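Phospholipase C beta (Meleagris gallopavo, PDB 1JAD) belongs to the phospholipase C beta family and is represented here by its C-terminal region, an elongated, largely helical coiled coil in a two-chain assembly. Local coordinates at residues 60-65 / 77-82; 56-61 / 84-89. One frame throughout, in Å; residues are numbered along the deposited sequence.

Contact 1: 60-65 / 77-82; sequences SVLFLE and VELKER
F63 and L79 carry this contact, their side chains sliding past each other in opposite directions as each reaches for the facing helix. The phenylalanine CB points neither at 77-82 nor away from it, yet its ring lies closer to that helix, and the CD2-CE2 side of the ring comes in beside L79. The leucine lies obliquely to the ring, with its CG 4.0 Å from F63 CE2 and its CD1 3.7 Å from that same carbon. The modelled approach of L79 CB to F63 CE2 is closer still, but doubtful. At the rim the ring presents its edge to the neighbouring backbone, where K80 N lies in the ring plane, 3.9 Å from F63 CZ. L79 itself heads directly across; its first torsion puts CG beside the backbone N (chi1 -66°), and CD1 lies between F63 and L62. There the methyl is 3.7 Å from L62 O and 4.1 Å from L62 CB, touching the backbone side of L62 rather than its branched end.

The two segments belong to an antiparallel helical hairpin, the end of helix 28-64 packing against the start of helix 75-155 with axes 10.4 Å apart at 159°. A third helix, 161-245, joins the pair: its Y241, M242 and V245 touch F63, whose ring is thereby buried among three helices of the coiled coil. L62 and L79 are only partly buried.

K80 borders the ring at CZ through its backbone N and CA, while its side chain runs straight as far as CE and turns at the last torsion (chi4 -63°), leading away from 60-65. The ammonium group NZ instead makes a salt bridge with E84 OE2, one turn further along its own helix.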
ATOM      1  N   SER A  60      21.450  -3.593 -50.492  1.00 55.56           N
ATOM      2  CA  SER A  60      21.110  -3.235 -51.863  1.00 56.86           C
ATOM      3  C   SER A  60      22.468  -2.910 -52.465  1.00 57.33           C
ATOM      4  O   SER A  60      22.830  -3.388 -53.539  1.00 58.08           O
ATOM      5  CB  SER A  60      20.245  -1.975 -51.895  1.00 57.36           C
ATOM      6  OG  SER A  60      19.194  -2.046 -50.955  1.00 59.80           O
ATOM      7  N   VAL A  61      23.210  -2.082 -51.734  1.00 57.11           N
ATOM      8  CA  VAL A  61      24.541  -1.650 -52.123  1.00 57.72           C
ATOM      9  C   VAL A  61      25.481  -2.852 -52.203  1.00 59.09           C
ATOM     10  O   VAL A  61      26.092  -3.102 -53.241  1.00 59.88           O
ATOM     11  CB  VAL A  61      25.104  -0.630 -51.096  1.00 57.08           C
ATOM     12  CG1 VAL A  61      26.489  -0.168 -51.508  1.00 55.34           C
ATOM     13  CG2 VAL A  61      24.169   0.554 -50.982  1.00 57.30           C
ATOM     14  N   LEU A  62      25.580  -3.597 -51.105  1.00 59.85           N
ATOM     15  CA  LEU A  62      26.452  -4.764 -51.043  1.00 60.70           C
ATOM     16  C   LEU A  62      26.204  -5.753 -52.181  1.00 61.42           C
ATOM     17  O   LEU A  62      27.143  -6.199 -52.842  1.00 61.79           O
ATOM     18  CB  LEU A  62      26.281  -5.466 -49.693  1.00 60.62           C
ATOM     19  CG  LEU A  62      26.593  -4.593 -48.473  1.00 61.22           C
ATOM     20  CD1 LEU A  62      26.427  -5.396 -47.191  1.00 60.59           C
ATOM     21  CD2 LEU A  62      28.011  -4.068 -48.582  1.00 61.47           C
ATOM     22  N   PHE A  63      24.939  -6.088 -52.408  1.00 61.64           N
ATOM     23  CA  PHE A  63      24.567  -7.021 -53.465  1.00 62.50           C
ATOM     24  C   PHE A  63      24.920  -6.566 -54.875  1.00 62.76           C
ATOM     25  O   PHE A  63      25.596  -7.286 -55.611  1.00 63.52           O
ATOM     26  CB  PHE A  63      23.064  -7.321 -53.398  1.00 63.38           C
ATOM     27  CG  PHE A  63      22.701  -8.431 -52.449  1.00 64.45           C
ATOM     28  CD1 PHE A  63      21.381  -8.619 -52.056  1.00 64.79           C
ATOM     29  CD2 PHE A  63      23.669  -9.316 -51.980  1.00 64.20           C
ATOM     30  CE1 PHE A  63      21.029  -9.672 -51.210  1.00 65.23           C
ATOM     31  CE2 PHE A  63      23.323 -10.372 -51.135  1.00 64.68           C
ATOM     32  CZ  PHE A  63      22.003 -10.551 -50.749  1.00 63.70           C
ATOM     33  N   LEU A  64      24.460  -5.377 -55.251  1.00 62.37           N
ATOM     34  CA  LEU A  64      24.717  -4.860 -56.588  1.00 62.10           C
ATOM     35  C   LEU A  64      26.098  -4.243 -56.780  1.00 61.43           C
ATOM     36  O   LEU A  64      26.374  -3.634 -57.817  1.00 61.57           O
ATOM     37  CB  LEU A  64      23.634  -3.847 -56.965  1.00 62.59           C
ATOM     38  CG  LEU A  64      22.230  -4.456 -57.008  1.00 62.97           C
ATOM     39  CD1 LEU A  64      21.217  -3.387 -57.403  1.00 64.00           C
ATOM     40  CD2 LEU A  64      22.207  -5.620 -57.996  1.00 62.03           C
ATOM     41  N   GLU A  65      26.968  -4.415 -55.787  1.00 60.05           N
ATOM     42  CA  GLU A  65      28.322  -3.880 -55.860  1.00 58.83           C
ATOM     43  C   GLU A  65      29.156  -4.788 -56.765  1.00 57.82           C
ATOM     44  O   GLU A  65      29.155  -6.011 -56.600  1.00 58.25           O
ATOM     45  CB  GLU A  65      28.953  -3.831 -54.460  1.00 58.69           C
ATOM     46  CG  GLU A  65      30.257  -3.040 -54.377  1.00 58.02           C
ATOM     47  CD  GLU A  65      30.050  -1.541 -54.561  1.00 58.60           C
ATOM     48  OE1 GLU A  65      29.337  -0.934 -53.728  1.00 57.61           O
ATOM     49  OE2 GLU A  65      30.595  -0.968 -55.534  1.00 58.44           O
ATOM     50  N   VAL A  77      25.822 -15.657 -52.056  1.00 67.75           N
ATOM     51  CA  VAL A  77      25.334 -16.486 -50.967  1.00 66.04           C
ATOM     52  C   VAL A  77      25.976 -15.988 -49.681  1.00 65.16           C
ATOM     53  O   VAL A  77      25.326 -15.899 -48.639  1.00 65.49           O
ATOM     54  CB  VAL A  77      25.714 -17.966 -51.184  1.00 65.83           C
ATOM     55  CG1 VAL A  77      25.201 -18.812 -50.031  1.00 66.02           C
ATOM     56  CG2 VAL A  77      25.140 -18.459 -52.499  1.00 65.26           C
ATOM     57  N   GLU A  78      27.258 -15.659 -49.773  1.00 64.19           N
ATOM     58  CA  GLU A  78      28.031 -15.157 -48.644  1.00 64.26           C
ATOM     59  C   GLU A  78      27.260 -14.025 -47.972  1.00 63.14           C
ATOM     60  O   GLU A  78      27.302 -13.865 -46.752  1.00 63.50           O
ATOM     61  CB  GLU A  78      29.373 -14.623 -49.143  1.00 66.52           C
ATOM     62  CG  GLU A  78      30.189 -15.612 -49.979  1.00 70.54           C
ATOM     63  CD  GLU A  78      30.979 -16.600 -49.141  1.00 72.20           C
ATOM     64  OE1 GLU A  78      30.384 -17.249 -48.250  1.00 72.27           O
ATOM     65  OE2 GLU A  78      32.199 -16.730 -49.388  1.00 72.42           O
ATOM     66  N   LEU A  79      26.560 -13.240 -48.785  1.00 60.75           N
ATOM     67  CA  LEU A  79      25.783 -12.112 -48.296  1.00 59.57           C
ATOM     68  C   LEU A  79      24.349 -12.502 -47.970  1.00 58.94           C
ATOM     69  O   LEU A  79      23.764 -11.998 -47.017  1.00 57.97           O
ATOM     70  CB  LEU A  79      25.766 -10.994 -49.338  1.00 58.57           C
ATOM     71  CG  LEU A  79      27.067 -10.272 -49.678  1.00 58.64           C
ATOM     72  CD1 LEU A  79      26.849  -9.366 -50.876  1.00 58.43           C
ATOM     73  CD2 LEU A  79      27.535  -9.474 -48.474  1.00 57.50           C
ATOM     74  N   LYS A  80      23.782 -13.390 -48.776  1.00 59.16           N
ATOM     75  CA  LYS A  80      22.415 -13.837 -48.573  1.00 59.98           C
ATOM     76  C   LYS A  80      22.246 -14.382 -47.164  1.00 59.98           C
ATOM     77  O   LYS A  80      21.353 -13.964 -46.435  1.00 60.33           O
ATOM     78  CB  LYS A  80      22.059 -14.910 -49.600  1.00 60.83           C
ATOM     79  CG  LYS A  80      20.642 -15.437 -49.512  1.00 60.77           C
ATOM     80  CD  LYS A  80      20.388 -16.422 -50.645  1.00 63.03           C
ATOM     81  CE  LYS A  80      19.007 -17.051 -50.556  1.00 63.33           C
ATOM     82  NZ  LYS A  80      18.853 -17.864 -49.317  1.00 63.17           N
ATOM     83  N   GLU A  81      23.114 -15.308 -46.779  1.00 59.92           N
ATOM     84  CA  GLU A  81      23.039 -15.891 -45.447  1.00 60.18           C
ATOM     85  C   GLU A  81      23.333 -14.840 -44.375  1.00 59.12           C
ATOM     86  O   GLU A  81      22.702 -14.813 -43.314  1.00 58.19           O
ATOM     87  CB  GLU A  81      24.036 -17.043 -45.314  1.00 62.16           C
ATOM     88  CG  GLU A  81      23.883 -18.147 -46.353  1.00 65.43           C
ATOM     89  CD  GLU A  81      24.766 -19.347 -46.047  1.00 67.82           C
ATOM     90  OE1 GLU A  81      25.979 -19.152 -45.823  1.00 69.12           O
ATOM     91  OE2 GLU A  81      24.249 -20.486 -46.035  1.00 69.66           O
ATOM     92  N   ARG A  82      24.304 -13.978 -44.665  1.00 57.89           N
ATOM     93  CA  ARG A  82      24.711 -12.919 -43.749  1.00 55.95           C
ATOM     94  C   ARG A  82      23.545 -11.975 -43.482  1.00 53.67           C
ATOM     95  O   ARG A  82      23.399 -11.449 -42.379  1.00 52.81           O
ATOM     96  CB  ARG A  82      25.878 -12.153 -44.358  1.00 58.31           C
ATOM     97  CG  ARG A  82      26.521 -11.126 -43.451  1.00 62.18           C
ATOM     98  CD  ARG A  82      27.732 -10.550 -44.160  1.00 66.28           C
ATOM     99  NE  ARG A  82      28.599 -11.627 -44.634  1.00 69.29           N
ATOM    100  CZ  ARG A  82      29.680 -11.450 -45.387  1.00 71.15           C
ATOM    101  NH1 ARG A  82      30.043 -10.228 -45.762  1.00 71.24           N
ATOM    102  NH2 ARG A  82      30.394 -12.502 -45.776  1.00 70.69           N
TER

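Contact 2: 56-61 / 84-89; sequences LQKYSV and EMELIH
L56 meets L87 through one methyl each, CD2 to CD2 at 4.4 Å, a light apolar touch between two helices of the antiparallel coiled coil. The helices run at 167° with axes 11.6 Å apart, and their separation leaves the bridging work to longer side chains. L87 is also covered by R52 and L55 of helix 28-64 and by M237 and V238 of helix 161-245, and it is buried.

Further along, K58 spans the gap with an extended chain, CG anti to the backbone N, and crosses E86 at about a right angle. Its ammonium forms a salt bridge with the carboxylate, but a loose one: K58 NZ is 3.4 Å from E86 OE1 and the hydrogen bond is weak. The second oxygen, E86 OE2, is further from K58 NZ, at 3.8 Å. K58 is exposed, so solvent probably softens this attraction further.

Y59 holds that other oxygen. Its CB points toward 84-89, and R82 and L83 of helix 75-155 pack against the tyrosine, which is buried. E86, whose own chain is extended beyond CG, is held firmly at OE2 and only loosely at OE1 by consecutive residues of the facing helix, which probably limits the rotation of its carboxylate and, together with the lysine charge, probably favours the ionised form. The phenol donates from Y59 OH to E86 OE2 over a short 2.5 Å. The acceptor lies in the plane of the ring, at its edge, and the ring and carboxylate planes stand 69° apart; the hydroxyl comes to E86 OE2 from above, 55° out of the carboxylate plane.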
ATOM      1  N   LEU A  56      17.888  -3.572 -45.210  1.00 56.80           N
ATOM      2  CA  LEU A  56      17.782  -4.105 -46.561  1.00 56.76           C
ATOM      3  C   LEU A  56      18.481  -3.142 -47.517  1.00 57.03           C
ATOM      4  O   LEU A  56      19.162  -3.567 -48.449  1.00 56.26           O
ATOM      5  CB  LEU A  56      16.315  -4.286 -46.962  1.00 56.22           C
ATOM      6  CG  LEU A  56      15.501  -5.250 -46.096  1.00 55.45           C
ATOM      7  CD1 LEU A  56      14.108  -5.391 -46.667  1.00 55.43           C
ATOM      8  CD2 LEU A  56      16.178  -6.604 -46.051  1.00 55.98           C
ATOM      9  N   GLN A  57      18.318  -1.846 -47.275  1.00 57.27           N
ATOM     10  CA  GLN A  57      18.964  -0.839 -48.106  1.00 58.09           C
ATOM     11  C   GLN A  57      20.461  -1.125 -48.152  1.00 56.60           C
ATOM     12  O   GLN A  57      21.077  -1.086 -49.213  1.00 56.34           O
ATOM     13  CB  GLN A  57      18.716   0.561 -47.532  1.00 61.86           C
ATOM     14  CG  GLN A  57      19.533   1.690 -48.178  1.00 66.57           C
ATOM     15  CD  GLN A  57      19.339   1.800 -49.689  1.00 69.43           C
ATOM     16  OE1 GLN A  57      19.725   0.901 -50.447  1.00 70.59           O
ATOM     17  NE2 GLN A  57      18.736   2.905 -50.132  1.00 69.59           N
ATOM     18  N   LYS A  58      21.032  -1.422 -46.989  1.00 55.02           N
ATOM     19  CA  LYS A  58      22.450  -1.726 -46.868  1.00 53.54           C
ATOM     20  C   LYS A  58      22.838  -2.885 -47.782  1.00 53.77           C
ATOM     21  O   LYS A  58      23.908  -2.867 -48.399  1.00 53.34           O
ATOM     22  CB  LYS A  58      22.778  -2.074 -45.416  1.00 53.57           C
ATOM     23  CG  LYS A  58      24.208  -2.528 -45.175  1.00 53.81           C
ATOM     24  CD  LYS A  58      24.370  -3.024 -43.747  1.00 54.29           C
ATOM     25  CE  LYS A  58      25.730  -3.662 -43.532  1.00 57.14           C
ATOM     26  NZ  LYS A  58      25.858  -4.282 -42.172  1.00 59.19           N
ATOM     27  N   TYR A  59      21.978  -3.896 -47.868  1.00 53.18           N
ATOM     28  CA  TYR A  59      22.259  -5.038 -48.729  1.00 53.08           C
ATOM     29  C   TYR A  59      21.893  -4.807 -50.183  1.00 54.05           C
ATOM     30  O   TYR A  59      22.002  -5.711 -51.006  1.00 53.95           O
ATOM     31  CB  TYR A  59      21.569  -6.299 -48.214  1.00 51.69           C
ATOM     32  CG  TYR A  59      22.339  -6.948 -47.095  1.00 51.05           C
ATOM     33  CD1 TYR A  59      22.491  -6.310 -45.862  1.00 49.70           C
ATOM     34  CD2 TYR A  59      22.985  -8.168 -47.295  1.00 49.43           C
ATOM     35  CE1 TYR A  59      23.275  -6.870 -44.856  1.00 49.04           C
ATOM     36  CE2 TYR A  59      23.770  -8.736 -46.299  1.00 49.03           C
ATOM     37  CZ  TYR A  59      23.916  -8.083 -45.083  1.00 49.36           C
ATOM     38  OH  TYR A  59      24.727  -8.633 -44.113  1.00 47.80           O
ATOM     39  N   SER A  60      21.450  -3.593 -50.492  1.00 55.56           N
ATOM     40  CA  SER A  60      21.110  -3.235 -51.863  1.00 56.86           C
ATOM     41  C   SER A  60      22.468  -2.910 -52.465  1.00 57.33           C
ATOM     42  O   SER A  60      22.830  -3.388 -53.539  1.00 58.08           O
ATOM     43  CB  SER A  60      20.245  -1.975 -51.895  1.00 57.36           C
ATOM     44  OG  SER A  60      19.194  -2.046 -50.955  1.00 59.80           O
ATOM     45  N   VAL A  61      23.210  -2.082 -51.734  1.00 57.11           N
ATOM     46  CA  VAL A  61      24.541  -1.650 -52.123  1.00 57.72           C
ATOM     47  C   VAL A  61      25.481  -2.852 -52.203  1.00 59.09           C
ATOM     48  O   VAL A  61      26.092  -3.102 -53.241  1.00 59.88           O
ATOM     49  CB  VAL A  61      25.104  -0.630 -51.096  1.00 57.08           C
ATOM     50  CG1 VAL A  61      26.489  -0.168 -51.508  1.00 55.34           C
ATOM     51  CG2 VAL A  61      24.169   0.554 -50.982  1.00 57.30           C
ATOM     52  N   GLU A  84      20.306 -12.838 -43.718  1.00 49.01           N
ATOM     53  CA  GLU A  84      19.377 -13.614 -42.918  1.00 48.79           C
ATOM     54  C   GLU A  84      19.687 -13.551 -41.432  1.00 47.34           C
ATOM     55  O   GLU A  84      18.777 -13.420 -40.614  1.00 45.73           O
ATOM     56  CB  GLU A  84      19.373 -15.072 -43.390  1.00 51.16           C
ATOM     57  CG  GLU A  84      18.759 -15.249 -44.774  1.00 54.95           C
ATOM     58  CD  GLU A  84      18.702 -16.697 -45.230  1.00 57.28           C
ATOM     59  OE1 GLU A  84      18.149 -17.542 -44.490  1.00 59.21           O
ATOM     60  OE2 GLU A  84      19.194 -16.991 -46.338  1.00 58.74           O
HETATM   61  N   MSE A  85      20.970 -13.622 -41.085  1.00 46.16           N
HETATM   62  CA  MSE A  85      21.367 -13.593 -39.686  1.00 45.94           C
HETATM   63  C   MSE A  85      21.250 -12.206 -39.052  1.00 43.92           C
HETATM   64  O   MSE A  85      20.993 -12.096 -37.853  1.00 43.21           O
HETATM   65  CB  MSE A  85      22.789 -14.140 -39.527  1.00 49.43           C
HETATM   66  CG  MSE A  85      23.137 -14.546 -38.089  1.00 56.01           C
HETATM   67 SE   MSE A  85      21.978 -15.804 -37.364  1.00 63.98          SE
HETATM   68  CE  MSE A  85      22.084 -17.151 -38.628  1.00 57.46           C
ATOM     69  N   GLU A  86      21.440 -11.148 -39.835  1.00 41.48           N
ATOM     70  CA  GLU A  86      21.306  -9.803 -39.285  1.00 39.99           C
ATOM     71  C   GLU A  86      19.833  -9.475 -39.085  1.00 39.09           C
ATOM     72  O   GLU A  86      19.479  -8.638 -38.250  1.00 38.19           O
ATOM     73  CB  GLU A  86      21.957  -8.767 -40.192  1.00 42.04           C
ATOM     74  CG  GLU A  86      23.469  -8.727 -40.075  1.00 46.21           C
ATOM     75  CD  GLU A  86      24.087  -7.617 -40.905  1.00 48.75           C
ATOM     76  OE1 GLU A  86      23.649  -6.451 -40.768  1.00 49.69           O
ATOM     77  OE2 GLU A  86      25.018  -7.911 -41.688  1.00 51.66           O
ATOM     78  N   LEU A  87      18.975 -10.126 -39.863  1.00 36.25           N
ATOM     79  CA  LEU A  87      17.547  -9.927 -39.712  1.00 35.05           C
ATOM     80  C   LEU A  87      17.122 -10.732 -38.491  1.00 33.97           C
ATOM     81  O   LEU A  87      16.358 -10.251 -37.666  1.00 33.71           O
ATOM     82  CB  LEU A  87      16.786 -10.399 -40.953  1.00 35.56           C
ATOM     83  CG  LEU A  87      16.911  -9.494 -42.187  1.00 36.18           C
ATOM     84  CD1 LEU A  87      16.196 -10.157 -43.362  1.00 36.74           C
ATOM     85  CD2 LEU A  87      16.316  -8.114 -41.892  1.00 32.21           C
ATOM     86  N   ILE A  88      17.625 -11.957 -38.374  1.00 32.93           N
ATOM     87  CA  ILE A  88      17.302 -12.783 -37.220  1.00 33.41           C
ATOM     88  C   ILE A  88      17.675 -12.010 -35.952  1.00 35.70           C
ATOM     89  O   ILE A  88      16.839 -11.815 -35.064  1.00 37.45           O
ATOM     90  CB  ILE A  88      18.084 -14.107 -37.229  1.00 33.33           C
ATOM     91  CG1 ILE A  88      17.594 -15.006 -38.365  1.00 32.72           C
ATOM     92  CG2 ILE A  88      17.920 -14.816 -35.885  1.00 33.64           C
ATOM     93  CD1 ILE A  88      16.194 -15.512 -38.172  1.00 33.31           C
ATOM     94  N   HIS A  89      18.930 -11.566 -35.868  1.00 36.09           N
ATOM     95  CA  HIS A  89      19.367 -10.809 -34.706  1.00 35.99           C
ATOM     96  C   HIS A  89      18.508  -9.584 -34.487  1.00 34.75           C
ATOM     97  O   HIS A  89      18.158  -9.259 -33.351  1.00 35.19           O
ATOM     98  CB  HIS A  89      20.838 -10.416 -34.829  1.00 38.28           C
ATOM     99  CG  HIS A  89      21.779 -11.558 -34.596  1.00 43.48           C
ATOM    100  ND1 HIS A  89      23.150 -11.405 -34.572  1.00 45.35           N
ATOM    101  CD2 HIS A  89      21.543 -12.871 -34.357  1.00 45.08           C
ATOM    102  CE1 HIS A  89      23.716 -12.575 -34.329  1.00 47.46           C
ATOM    103  NE2 HIS A  89      22.764 -13.481 -34.194  1.00 46.48           N
TER

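Contacts 1 and 2 are successive levels of one antiparallel pairing, between helix 28-64 and helix 75-155, with centres about 8 Å apart and S60 and V61 common to both. Neither is wholly core: each has a buried aromatic, with contact 2 also holding buried L87 and exposed K58. Contact 1, nearer the connection between the helices, is apolar and has no hydrogen bond across it. Contact 2, further into the rod, relies mainly on polar groups reaching over a wider axis separation. The levels merge at Y59, whose ring packs against R82 and L79 O of the 77-82 segment. Helix 161-245 flanks both, touching F63 in one and L87 in the other.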